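Local coordinates for protein separin (Saccharomyces cerevisiae, PDB 5U1T) that is a caspase-like cysteine protease that cleaves the cohesin subunit MCD1/SCC1 at the onset of anaphase, which allows chromosomes to segregate, at residues V608-C613 and L780-R785; Q682-A687 and I736-K741; S758-C763 and K1085-I1090; K817-I822 and H837-Y842. All blocks are in the same frame, centred on the assembly; numbering follows the deposited sequence.

Interaction 1: residues V608-C613 and L780-R785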
loop_
_atom_site.group_PDB
_atom_site.type_symbol
_atom_site.label_atom_id
_atom_site.label_comp_id
_atom_site.label_asym_id
_atom_site.label_seq_id
_atom_site.Cartn_x
_atom_site.Cartn_y
_atom_site.Cartn_z
ATOM N N VAL A 608 17.626 2.713 -7.323
ATOM C CA VAL A 608 16.670 3.196 -8.293
ATOM C C VAL A 608 15.278 2.662 -7.996
ATOM O O VAL A 608 14.306 3.423 -8.027
ATOM C CB VAL A 608 17.069 2.793 -9.699
ATOM C CG1 VAL A 608 16.061 3.281 -10.696
ATOM C CG2 VAL A 608 18.410 3.343 -10.019
ATOM N N LYS A 609 15.182 1.368 -7.708
ATOM C CA LYS A 609 13.908 0.784 -7.326
ATOM C C LYS A 609 13.342 1.473 -6.084
ATOM O O LYS A 609 12.156 1.828 -6.051
ATOM C CB LYS A 609 14.046 -0.718 -7.095
ATOM C CG LYS A 609 14.126 -1.509 -8.393
ATOM C CD LYS A 609 15.144 -2.647 -8.344
ATOM C CE LYS A 609 14.948 -3.573 -7.148
ATOM N NZ LYS A 609 15.581 -4.890 -7.418
ATOM N N MET A 610 14.188 1.708 -5.087
ATOM C CA MET A 610 13.756 2.372 -3.864
ATOM C C MET A 610 13.363 3.852 -4.099
ATOM O O MET A 610 12.604 4.440 -3.324
ATOM C CB MET A 610 14.852 2.257 -2.808
ATOM C CG MET A 610 14.421 2.453 -1.376
ATOM S SD MET A 610 12.726 1.941 -0.935
ATOM C CE MET A 610 12.577 0.208 -1.479
ATOM N N LEU A 611 13.879 4.436 -5.182
ATOM C CA LEU A 611 13.713 5.862 -5.467
ATOM C C LEU A 611 12.402 6.098 -6.193
ATOM O O LEU A 611 11.662 7.032 -5.870
ATOM C CB LEU A 611 14.889 6.389 -6.308
ATOM C CG LEU A 611 14.879 7.860 -6.741
ATOM C CD1 LEU A 611 14.942 8.780 -5.537
ATOM C CD2 LEU A 611 16.021 8.149 -7.686
ATOM N N LEU A 612 12.162 5.260 -7.204
ATOM C CA LEU A 612 10.904 5.208 -7.922
ATOM C C LEU A 612 9.764 4.991 -6.934
ATOM O O LEU A 612 8.762 5.710 -6.960
ATOM C CB LEU A 612 10.917 4.090 -8.959
ATOM C CG LEU A 612 11.783 4.245 -10.200
ATOM C CD1 LEU A 612 11.643 3.032 -11.069
ATOM C CD2 LEU A 612 11.397 5.476 -10.977
ATOM N N CYS A 613 9.934 4.008 -6.058
ATOM C CA CYS A 613 8.937 3.703 -5.049
ATOM C C CYS A 613 8.711 4.843 -4.054
ATOM O O CYS A 613 7.581 5.058 -3.620
ATOM C CB CYS A 613 9.325 2.428 -4.307
ATOM S SG CYS A 613 8.386 2.052 -2.820
ATOM N N LEU A 780 8.902 -6.212 8.212
ATOM C CA LEU A 780 8.436 -5.524 7.015
ATOM C C LEU A 780 9.425 -4.644 6.289
ATOM O O LEU A 780 9.984 -3.758 6.877
ATOM C CB LEU A 780 7.237 -4.685 7.404
ATOM C CG LEU A 780 6.174 -4.444 6.360
ATOM C CD1 LEU A 780 6.102 -5.609 5.412
ATOM C CD2 LEU A 780 4.852 -4.243 7.046
ATOM N N SER A 781 9.603 -4.865 4.994
ATOM C CA SER A 781 10.541 -4.060 4.204
ATOM C C SER A 781 9.960 -2.690 3.864
ATOM O O SER A 781 8.775 -2.570 3.620
ATOM C CB SER A 781 10.942 -4.783 2.920
ATOM O OG SER A 781 9.971 -4.638 1.895
ATOM N N GLN A 782 10.808 -1.670 3.835
ATOM C CA GLN A 782 10.381 -0.318 3.526
ATOM C C GLN A 782 9.402 -0.248 2.366
ATOM O O GLN A 782 8.341 0.347 2.512
ATOM C CB GLN A 782 11.581 0.568 3.211
ATOM C CG GLN A 782 11.210 1.940 2.642
ATOM C CD GLN A 782 10.674 2.912 3.691
ATOM O OE1 GLN A 782 10.086 2.514 4.698
ATOM N NE2 GLN A 782 10.884 4.195 3.455
ATOM N N GLY A 783 9.742 -0.860 1.231
ATOM C CA GLY A 783 8.878 -0.849 0.057
ATOM C C GLY A 783 7.487 -1.430 0.306
ATOM O O GLY A 783 6.463 -0.884 -0.128
ATOM N N SER A 784 7.439 -2.539 1.026
ATOM C CA SER A 784 6.174 -3.143 1.374
ATOM C C SER A 784 5.434 -2.366 2.467
ATOM O O SER A 784 4.217 -2.377 2.510
ATOM C CB SER A 784 6.396 -4.588 1.802
ATOM O OG SER A 784 6.399 -5.412 0.658
ATOM N N ARG A 785 6.159 -1.691 3.352
ATOM C CA ARG A 785 5.501 -0.944 4.411
ATOM C C ARG A 785 4.754 0.242 3.801
ATOM O O ARG A 785 3.643 0.569 4.212
ATOM C CB ARG A 785 6.506 -0.478 5.466
ATOM C CG ARG A 785 5.864 0.228 6.625
ATOM C CD ARG A 785 6.881 0.689 7.613
ATOM N NE ARG A 785 7.815 1.645 7.050
ATOM C CZ ARG A 785 7.719 2.961 7.202
ATOM N NH1 ARG A 785 8.620 3.760 6.655
ATOM N NH2 ARG A 785 6.723 3.486 7.899
#
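Met610 and Gln782 meet where helix 602-617 packs on the first turn of helix 782-805. The two side chains cross at about a right angle, Met610 SD lying 3.9 Å from Gln782 CG. The Met610 chain bends at both chi2 and chi3, which curls CE back to 4.1 Å from Gly783 N and CA. Cys613 SG, one turn further on, reaches the same Gly783 CA at 4.1 Å. These two approaches to Gly783 are the looser side, partly exposed and without a hydrogen bond. The tight side is buried and polar: beyond the methionine sulfur, Arg785 NH1 donates to Gln782 OE1 at 2.7 Å, on a lone pair in the carbonyl plane (C=O...donor angle 134°). Arg785 NH2 also bonds to the backbone of the other protein chain, which touches Met610 and Gln782 too. With an alanine at Gln782, Arg785 NH1 would probably lose this acceptor and Met610 SD its CG neighbour, so that the guanidinium could turn more easily. Ser781 holds the N-cap position, its OG accepting weakly from Ser784 N: a serine-capped helix start set against a neighbouring helix of the helical domain.

Interaction 2: residues Q682-A687 and I736-K741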
loop_
_atom_site.group_PDB
_atom_site.type_symbol
_atom_site.label_atom_id
_atom_site.label_comp_id
_atom_site.label_asym_id
_atom_site.label_seq_id
_atom_site.Cartn_x
_atom_site.Cartn_y
_atom_site.Cartn_z
ATOM N N GLN A 682 8.556 -10.235 -11.345
ATOM C CA GLN A 682 8.184 -9.431 -12.488
ATOM C C GLN A 682 6.685 -9.516 -12.759
ATOM O O GLN A 682 6.077 -8.556 -13.216
ATOM C CB GLN A 682 8.980 -9.858 -13.715
ATOM C CG GLN A 682 10.278 -9.087 -13.867
ATOM C CD GLN A 682 11.264 -9.335 -12.715
ATOM O OE1 GLN A 682 11.583 -10.492 -12.376
ATOM N NE2 GLN A 682 11.756 -8.242 -12.107
ATOM N N ALA A 683 6.092 -10.668 -12.466
ATOM C CA ALA A 683 4.667 -10.878 -12.684
ATOM C C ALA A 683 3.857 -10.073 -11.682
ATOM O O ALA A 683 2.806 -9.524 -12.010
ATOM C CB ALA A 683 4.326 -12.346 -12.584
ATOM N N LEU A 684 4.351 -10.014 -10.450
ATOM C CA LEU A 684 3.730 -9.186 -9.437
ATOM C C LEU A 684 3.784 -7.741 -9.895
ATOM O O LEU A 684 2.815 -6.987 -9.755
ATOM C CB LEU A 684 4.421 -9.360 -8.087
ATOM C CG LEU A 684 3.949 -10.517 -7.196
ATOM C CD1 LEU A 684 4.945 -10.765 -6.064
ATOM C CD2 LEU A 684 2.558 -10.261 -6.630
ATOM N N LEU A 685 4.915 -7.364 -10.471
ATOM C CA LEU A 685 5.104 -5.997 -10.912
ATOM C C LEU A 685 4.170 -5.634 -12.057
ATOM O O LEU A 685 3.526 -4.597 -12.039
ATOM C CB LEU A 685 6.544 -5.784 -11.330
ATOM C CG LEU A 685 6.971 -4.328 -11.302
ATOM C CD1 LEU A 685 7.018 -3.895 -9.858
ATOM C CD2 LEU A 685 8.329 -4.177 -11.995
ATOM N N HIS A 686 4.104 -6.501 -13.053
ATOM C CA HIS A 686 3.215 -6.303 -14.177
ATOM C C HIS A 686 1.744 -6.204 -13.701
ATOM O O HIS A 686 1.012 -5.276 -14.074
ATOM C CB HIS A 686 3.424 -7.447 -15.180
ATOM C CG HIS A 686 2.537 -7.385 -16.387
ATOM N ND1 HIS A 686 2.166 -6.200 -16.987
ATOM C CD2 HIS A 686 1.957 -8.372 -17.117
ATOM C CE1 HIS A 686 1.387 -6.459 -18.026
ATOM N NE2 HIS A 686 1.249 -7.768 -18.129
ATOM N N ALA A 687 1.328 -7.138 -12.849
ATOM C CA ALA A 687 -0.070 -7.234 -12.438
ATOM C C ALA A 687 -0.477 -6.050 -11.565
ATOM O O ALA A 687 -1.569 -5.511 -11.698
ATOM C CB ALA A 687 -0.326 -8.553 -11.704
ATOM N N ILE A 736 0.319 -10.931 -1.044
ATOM C CA ILE A 736 -0.812 -10.504 -0.245
ATOM C C ILE A 736 -1.139 -9.060 -0.573
ATOM O O ILE A 736 -2.299 -8.711 -0.736
ATOM C CB ILE A 736 -0.543 -10.652 1.262
ATOM C CG1 ILE A 736 -0.235 -12.108 1.613
ATOM C CG2 ILE A 736 -1.743 -10.209 2.058
ATOM C CD1 ILE A 736 0.025 -12.331 3.100
ATOM N N LEU A 737 -0.111 -8.226 -0.691
ATOM C CA LEU A 737 -0.311 -6.828 -1.068
ATOM C C LEU A 737 -0.983 -6.690 -2.436
ATOM O O LEU A 737 -1.782 -5.781 -2.637
ATOM C CB LEU A 737 1.014 -6.069 -1.071
ATOM C CG LEU A 737 1.672 -5.830 0.285
ATOM C CD1 LEU A 737 3.069 -5.261 0.091
ATOM C CD2 LEU A 737 0.837 -4.916 1.161
ATOM N N LEU A 738 -0.657 -7.582 -3.371
ATOM C CA LEU A 738 -1.286 -7.555 -4.689
ATOM C C LEU A 738 -2.787 -7.768 -4.554
ATOM O O LEU A 738 -3.596 -7.053 -5.155
ATOM C CB LEU A 738 -0.694 -8.622 -5.615
ATOM C CG LEU A 738 -1.380 -8.725 -6.977
ATOM C CD1 LEU A 738 -0.957 -7.582 -7.871
ATOM C CD2 LEU A 738 -1.128 -10.062 -7.635
ATOM N N ASN A 739 -3.147 -8.768 -3.757
ATOM C CA ASN A 739 -4.537 -9.147 -3.596
ATOM C C ASN A 739 -5.289 -8.105 -2.785
ATOM O O ASN A 739 -6.480 -7.932 -2.957
ATOM C CB ASN A 739 -4.644 -10.528 -2.952
ATOM C CG ASN A 739 -4.328 -11.661 -3.934
ATOM O OD1 ASN A 739 -3.161 -11.978 -4.176
ATOM N ND2 ASN A 739 -5.362 -12.284 -4.485
ATOM N N ILE A 740 -4.582 -7.403 -1.912
ATOM C CA ILE A 740 -5.172 -6.307 -1.173
ATOM C C ILE A 740 -5.555 -5.201 -2.151
ATOM O O ILE A 740 -6.670 -4.668 -2.120
ATOM C CB ILE A 740 -4.207 -5.772 -0.104
ATOM C CG1 ILE A 740 -4.133 -6.765 1.067
ATOM C CG2 ILE A 740 -4.622 -4.377 0.349
ATOM C CD1 ILE A 740 -3.146 -6.402 2.177
ATOM N N LYS A 741 -4.624 -4.886 -3.042
ATOM C CA LYS A 741 -4.833 -3.853 -4.043
ATOM C C LYS A 741 -5.957 -4.229 -5.010
ATOM O O LYS A 741 -6.690 -3.360 -5.459
ATOM C CB LYS A 741 -3.536 -3.598 -4.811
ATOM C CG LYS A 741 -3.432 -2.252 -5.477
ATOM C CD LYS A 741 -2.217 -2.197 -6.361
ATOM C CE LYS A 741 -2.169 -0.919 -7.147
ATOM N NZ LYS A 741 -1.116 -0.974 -8.175
#
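Leu738 of helix 729-752 points toward helix 680-689 and sets its isobutyl group against Leu684 and Ala687, which sit one turn apart. Its CG is anti to the backbone N (chi1 175°), which carries the fork to the other helix; there chi2 (76°) lays CD2 by Leu684 and CD1 by Ala687. Leu684 starts out along the flank of its own helix, but its CD2 swings inward and touches Leu738 at two places, CB and CD2, both 3.8 Å away. The two leucine chains cross obliquely, so one methyl of Leu684 lies against the stem and one branch of Leu738. On the neighbouring turn Ala687 offers only a short methyl, CB, 4.0 Å from Leu738 CD1. The backbones come closest at Leu684 and Leu738, whose CA atoms are 7.1 Å apart. Beside this buried patch, Lys741 carries its charge past the leucines to Glu651, in a salt bridge, and to the backbone oxygen of Ser688, a directional tie between the two helices. Within the patch of Leu684, Ala687 and Leu738 there is none: burial and shape hold it, through methyl and methylene groups with no hydrogen bond to fix their rotation.

Interaction 3: residues S758-C763 and K1085-I1090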
loop_
_atom_site.group_PDB
_atom_site.type_symbol
_atom_site.label_atom_id
_atom_site.label_comp_id
_atom_site.label_asym_id
_atom_site.label_seq_id
_atom_site.Cartn_x
_atom_site.Cartn_y
_atom_site.Cartn_z
ATOM N N SER A 758 -21.606 -5.378 -2.296
ATOM C CA SER A 758 -20.413 -6.113 -2.658
ATOM C C SER A 758 -19.170 -5.198 -2.568
ATOM O O SER A 758 -18.095 -5.656 -2.209
ATOM C CB SER A 758 -20.578 -6.740 -4.052
ATOM O OG SER A 758 -20.596 -5.750 -5.054
ATOM N N ALA A 759 -19.318 -3.904 -2.836
ATOM C CA ALA A 759 -18.195 -2.982 -2.613
ATOM C C ALA A 759 -17.791 -2.943 -1.137
ATOM O O ALA A 759 -16.614 -2.864 -0.814
ATOM C CB ALA A 759 -18.532 -1.588 -3.094
ATOM N N VAL A 760 -18.775 -2.993 -0.244
ATOM C CA VAL A 760 -18.491 -3.028 1.190
ATOM C C VAL A 760 -17.742 -4.309 1.526
ATOM O O VAL A 760 -16.774 -4.277 2.276
ATOM C CB VAL A 760 -19.774 -2.939 2.055
ATOM C CG1 VAL A 760 -19.467 -3.267 3.508
ATOM C CG2 VAL A 760 -20.376 -1.564 1.958
ATOM N N ILE A 761 -18.186 -5.427 0.959
ATOM C CA ILE A 761 -17.564 -6.718 1.230
ATOM C C ILE A 761 -16.114 -6.754 0.753
ATOM O O ILE A 761 -15.233 -7.192 1.493
ATOM C CB ILE A 761 -18.343 -7.856 0.582
ATOM C CG1 ILE A 761 -19.744 -7.907 1.188
ATOM C CG2 ILE A 761 -17.613 -9.178 0.772
ATOM C CD1 ILE A 761 -20.608 -9.026 0.663
ATOM N N ASP A 762 -15.875 -6.277 -0.469
ATOM C CA ASP A 762 -14.534 -6.203 -1.031
ATOM C C ASP A 762 -13.594 -5.473 -0.088
ATOM O O ASP A 762 -12.608 -6.047 0.389
ATOM C CB ASP A 762 -14.552 -5.509 -2.388
ATOM C CG ASP A 762 -15.085 -6.400 -3.484
ATOM O OD1 ASP A 762 -15.302 -7.610 -3.241
ATOM O OD2 ASP A 762 -15.282 -5.891 -4.609
ATOM N N CYS A 763 -13.910 -4.206 0.156
ATOM C CA CYS A 763 -13.233 -3.376 1.147
ATOM C C CYS A 763 -12.858 -4.104 2.425
ATOM O O CYS A 763 -11.783 -3.889 2.970
ATOM C CB CYS A 763 -14.123 -2.192 1.523
ATOM S SG CYS A 763 -13.613 -0.672 0.792
ATOM N N LYS A 1085 -30.734 -2.193 6.862
ATOM C CA LYS A 1085 -31.210 -3.547 7.129
ATOM C C LYS A 1085 -30.320 -4.590 6.433
ATOM O O LYS A 1085 -29.794 -5.496 7.089
ATOM C CB LYS A 1085 -32.671 -3.690 6.694
ATOM C CG LYS A 1085 -33.297 -5.064 6.913
ATOM C CD LYS A 1085 -33.644 -5.347 8.363
ATOM C CE LYS A 1085 -34.407 -6.672 8.471
ATOM N NZ LYS A 1085 -34.730 -7.103 9.868
ATOM N N VAL A 1086 -30.125 -4.448 5.122
ATOM C CA VAL A 1086 -29.355 -5.427 4.350
ATOM C C VAL A 1086 -27.913 -5.587 4.845
ATOM O O VAL A 1086 -27.463 -6.706 5.108
ATOM C CB VAL A 1086 -29.325 -5.065 2.854
ATOM C CG1 VAL A 1086 -28.313 -5.927 2.123
ATOM C CG2 VAL A 1086 -30.709 -5.230 2.246
ATOM N N LEU A 1087 -27.204 -4.467 4.983
ATOM C CA LEU A 1087 -25.820 -4.476 5.439
ATOM C C LEU A 1087 -25.656 -5.086 6.828
ATOM O O LEU A 1087 -24.554 -5.499 7.205
ATOM C CB LEU A 1087 -25.246 -3.058 5.426
ATOM C CG LEU A 1087 -24.679 -2.592 4.080
ATOM C CD1 LEU A 1087 -24.258 -1.141 4.141
ATOM C CD2 LEU A 1087 -23.497 -3.454 3.642
ATOM N N ASN A 1088 -26.741 -5.245 7.552
ATOM C CA ASN A 1088 -26.661 -5.700 8.926
ATOM C C ASN A 1088 -26.970 -7.184 9.044
ATOM O O ASN A 1088 -26.589 -7.824 9.994
ATOM C CB ASN A 1088 -27.618 -4.901 9.791
ATOM C CG ASN A 1088 -26.951 -4.292 10.996
ATOM O OD1 ASN A 1088 -26.578 -4.986 11.915
ATOM N ND2 ASN A 1088 -26.818 -2.986 11.002
ATOM N N ASN A 1089 -27.668 -7.733 8.070
ATOM C CA ASN A 1089 -27.948 -9.157 8.054
ATOM C C ASN A 1089 -26.956 -9.907 7.156
ATOM O O ASN A 1089 -27.141 -11.090 6.854
ATOM C CB ASN A 1089 -29.386 -9.402 7.612
ATOM C CG ASN A 1089 -30.410 -8.929 8.650
ATOM O OD1 ASN A 1089 -30.887 -7.783 8.614
ATOM N ND2 ASN A 1089 -30.761 -9.815 9.573
ATOM N N ILE A 1090 -25.894 -9.208 6.752
ATOM C CA ILE A 1090 -24.791 -9.805 6.005
ATOM C C ILE A 1090 -24.064 -10.893 6.795
ATOM O O ILE A 1090 -23.580 -10.642 7.898
ATOM C CB ILE A 1090 -23.736 -8.747 5.603
ATOM C CG1 ILE A 1090 -24.316 -7.736 4.615
ATOM C CG2 ILE A 1090 -22.505 -9.424 5.016
ATOM C CD1 ILE A 1090 -23.249 -6.968 3.825
#
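Lys1085 O accepts two backbone hydrogen bonds, from Asn1088 N at 3.1 Å and Asn1089 N at 3.2 Å, in the turn that presents Leu1087 and Ile1090 to Val760 and Ile761. The contact is an apolar helix-to-helix junction, joining helix 756-775 of the helical domain to helix 1075-1088, some 320 residues further along the chain. Leu1087 sets out along the flank of its helix, but its CD2 reaches over to Val760 and rests in the fork of that side chain, 4.0 Å from both CG1 and CG2. Val760 points toward it: CG1 is anti to the backbone N (chi1 168°), and CG2 is anti to the carbonyl carbon, so both methyls are turned to the one leucine methyl. Ile1090, already in loop conformation, forms a second and wider touch with Ile761, and Tyr1095 packs on both isoleucines. Val760 is also covered by Ile802 of helix 782-805 and by an acidic side chain of the other protein chain. Lys1085 NZ, for its part, donates to the backbone oxygens of Lys1484 and Leu1519, in the peptidase part of the chain. The isoleucines come no nearer than 4.5 Å, from Ile761 CG1 to Ile1090 CD1.

Interaction 4: residues K817-I822 and H837-Y842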
loop_
_atom_site.group_PDB
_atom_site.type_symbol
_atom_site.label_atom_id
_atom_site.label_comp_id
_atom_site.label_asym_id
_atom_site.label_seq_id
_atom_site.Cartn_x
_atom_site.Cartn_y
_atom_site.Cartn_z
ATOM N N LYS A 817 -13.422 7.317 13.194
ATOM C CA LYS A 817 -12.756 7.172 14.477
ATOM C C LYS A 817 -11.583 6.171 14.435
ATOM O O LYS A 817 -10.528 6.425 15.005
ATOM C CB LYS A 817 -13.767 6.768 15.537
ATOM C CG LYS A 817 -14.596 7.930 16.038
ATOM C CD LYS A 817 -15.869 7.455 16.712
ATOM C CE LYS A 817 -16.795 8.629 17.027
ATOM N NZ LYS A 817 -18.050 8.185 17.730
ATOM N N GLU A 818 -11.758 5.045 13.759
ATOM C CA GLU A 818 -10.678 4.084 13.670
ATOM C C GLU A 818 -9.522 4.691 12.901
ATOM O O GLU A 818 -8.372 4.544 13.286
ATOM C CB GLU A 818 -11.142 2.790 13.005
ATOM C CG GLU A 818 -11.916 1.866 13.929
ATOM C CD GLU A 818 -11.059 1.372 15.081
ATOM O OE1 GLU A 818 -9.984 0.774 14.809
ATOM O OE2 GLU A 818 -11.441 1.591 16.258
ATOM N N LEU A 819 -9.824 5.396 11.819
ATOM C CA LEU A 819 -8.775 5.948 10.970
ATOM C C LEU A 819 -8.014 7.022 11.719
ATOM O O LEU A 819 -6.784 7.056 11.701
ATOM C CB LEU A 819 -9.368 6.514 9.676
ATOM C CG LEU A 819 -8.616 7.638 8.961
ATOM C CD1 LEU A 819 -7.304 7.138 8.443
ATOM C CD2 LEU A 819 -9.455 8.164 7.828
ATOM N N SER A 820 -8.761 7.899 12.376
ATOM C CA SER A 820 -8.184 9.012 13.107
ATOM C C SER A 820 -7.143 8.511 14.112
ATOM O O SER A 820 -6.029 9.046 14.210
ATOM C CB SER A 820 -9.288 9.785 13.814
ATOM O OG SER A 820 -8.845 11.058 14.227
ATOM N N ARG A 821 -7.525 7.460 14.829
ATOM C CA ARG A 821 -6.704 6.820 15.838
ATOM C C ARG A 821 -5.352 6.395 15.269
ATOM O O ARG A 821 -4.293 6.741 15.804
ATOM C CB ARG A 821 -7.453 5.606 16.398
ATOM C CG ARG A 821 -6.948 5.075 17.718
ATOM C CD ARG A 821 -7.601 3.744 18.039
ATOM N NE ARG A 821 -6.804 2.615 17.560
ATOM C CZ ARG A 821 -7.323 1.478 17.103
ATOM N NH1 ARG A 821 -8.643 1.338 17.055
ATOM N NH2 ARG A 821 -6.533 0.490 16.687
ATOM N N ILE A 822 -5.411 5.641 14.174
ATOM C CA ILE A 822 -4.229 5.161 13.481
ATOM C C ILE A 822 -3.314 6.315 13.031
ATOM O O ILE A 822 -2.116 6.284 13.295
ATOM C CB ILE A 822 -4.632 4.304 12.272
ATOM C CG1 ILE A 822 -4.818 2.848 12.685
ATOM C CG2 ILE A 822 -3.578 4.343 11.215
ATOM C CD1 ILE A 822 -6.017 2.576 13.569
ATOM N N HIS A 837 -6.884 15.519 5.302
ATOM C CA HIS A 837 -7.621 16.204 4.254
ATOM C C HIS A 837 -8.957 15.536 4.069
ATOM O O HIS A 837 -9.967 16.207 3.903
ATOM C CB HIS A 837 -6.845 16.196 2.939
ATOM C CG HIS A 837 -7.650 16.620 1.738
ATOM N ND1 HIS A 837 -7.988 17.933 1.487
ATOM C CD2 HIS A 837 -8.138 15.904 0.698
ATOM C CE1 HIS A 837 -8.658 18.002 0.353
ATOM N NE2 HIS A 837 -8.757 16.784 -0.149
ATOM N N PHE A 838 -8.944 14.203 4.107
ATOM C CA PHE A 838 -10.153 13.404 3.992
ATOM C C PHE A 838 -11.082 13.592 5.191
ATOM O O PHE A 838 -12.268 13.837 5.017
ATOM C CB PHE A 838 -9.802 11.935 3.846
ATOM C CG PHE A 838 -10.987 11.058 3.682
ATOM C CD1 PHE A 838 -11.533 10.840 2.426
ATOM C CD2 PHE A 838 -11.572 10.454 4.783
ATOM C CE1 PHE A 838 -12.634 10.031 2.267
ATOM C CE2 PHE A 838 -12.679 9.647 4.636
ATOM C CZ PHE A 838 -13.210 9.430 3.380
ATOM N N LEU A 839 -10.548 13.472 6.400
ATOM C CA LEU A 839 -11.364 13.599 7.589
ATOM C C LEU A 839 -12.000 14.990 7.638
ATOM O O LEU A 839 -13.146 15.169 8.076
ATOM C CB LEU A 839 -10.538 13.327 8.848
ATOM C CG LEU A 839 -10.309 11.839 9.129
ATOM C CD1 LEU A 839 -9.398 11.659 10.293
ATOM C CD2 LEU A 839 -11.617 11.135 9.409
ATOM N N HIS A 840 -11.262 15.971 7.144
ATOM C CA HIS A 840 -11.763 17.321 7.167
ATOM C C HIS A 840 -13.000 17.434 6.278
ATOM O O HIS A 840 -14.002 18.011 6.692
ATOM C CB HIS A 840 -10.701 18.297 6.725
ATOM C CG HIS A 840 -11.232 19.665 6.477
ATOM N ND1 HIS A 840 -11.564 20.116 5.215
ATOM C CD2 HIS A 840 -11.519 20.677 7.328
ATOM C CE1 HIS A 840 -12.008 21.356 5.299
ATOM N NE2 HIS A 840 -11.992 21.719 6.570
ATOM N N ARG A 841 -12.930 16.887 5.065
ATOM C CA ARG A 841 -14.095 16.840 4.190
ATOM C C ARG A 841 -15.237 16.097 4.890
ATOM O O ARG A 841 -16.402 16.476 4.790
ATOM C CB ARG A 841 -13.766 16.166 2.854
ATOM C CG ARG A 841 -14.984 15.884 1.955
ATOM C CD ARG A 841 -14.572 15.121 0.678
ATOM N NE ARG A 841 -15.679 14.506 -0.065
ATOM C CZ ARG A 841 -16.449 15.139 -0.957
ATOM N NH1 ARG A 841 -17.426 14.475 -1.570
ATOM N NH2 ARG A 841 -16.264 16.436 -1.235
ATOM N N TYR A 842 -14.896 15.042 5.614
ATOM C CA TYR A 842 -15.924 14.256 6.260
ATOM C C TYR A 842 -16.620 15.077 7.350
ATOM O O TYR A 842 -17.822 14.971 7.531
ATOM C CB TYR A 842 -15.338 12.967 6.844
ATOM C CG TYR A 842 -16.305 12.270 7.761
ATOM C CD1 TYR A 842 -17.434 11.642 7.250
ATOM C CD2 TYR A 842 -16.115 12.275 9.142
ATOM C CE1 TYR A 842 -18.330 11.023 8.077
ATOM C CE2 TYR A 842 -17.004 11.662 9.972
ATOM C CZ TYR A 842 -18.112 11.036 9.432
ATOM O OH TYR A 842 -19.013 10.413 10.248
#
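Leu819 carries CG anti to the backbone N (chi1 153°) and Leu839 carries it anti to the carbonyl carbon (chi1 -79°); each torsion sends its branch across the gap, and the two side chains meet tip to tip. They join the two arms of an antiparallel alpha-alpha hairpin, helices 809-825 and 829-845, which are linked by a short turn. The axes of the two segments pass 11.2 Å apart with their directions at 147°, and Leu819 and Leu839 bridge the separation. Leu819 CD2 lies 4.0 Å from both CG and CD2 of Leu839, against the fork of the opposing residue. The other branch, Leu839 CD1, runs to Ser820 and sits 4.0 Å from its CB and its OG, at the more open margin of the contact. Leu819 CD2 also approaches the Phe838 ring at a slant, 4.4 Å from Phe838 CD2; that ring stacks on Phe797 of helix 782-805, which brings a third helix to the hairpin. Cutting Leu839 back to an alanine is likely to open a gap between the arms, leaving Leu819 CD2 without its main partner and Ser820 without the methyl against it. Tyr842 adds a polar tie between the arms, its OH bonded to Glu813. Away from the leucines, Glu818 and Arg821 pair along one turn of helix 809-825, and the other protein chain comes close: Glu818 OE1 bonds to an aromatic side chain of that chain and forms a salt bridge with Arg821 NH1 at 2.7 Å.

Helices that follow one another in the chain tie the four contacts together: 729-752 serves interaction 2, 756-775 interaction 3, 782-805 interaction 1 and 809-825 interaction 4. Interactions 1 and 2 have centres 14 Å apart and touch in packing, Ser784 OG lying 3.4 Å from Leu737 CD1; interaction 2 is nested inside the loop that interaction 1 closes. Interactions 3 and 4 have centres 21 Å apart, and their nearest atoms are about 10 Å apart. Segments 608-613/780-785 and 758-763/1085-1090 alternate along the chain, with centres 34 Å apart. None of the four is near Cys1497, assigned as catalytic by similarity; interaction 3 leads toward the peptidase part through Lys1085.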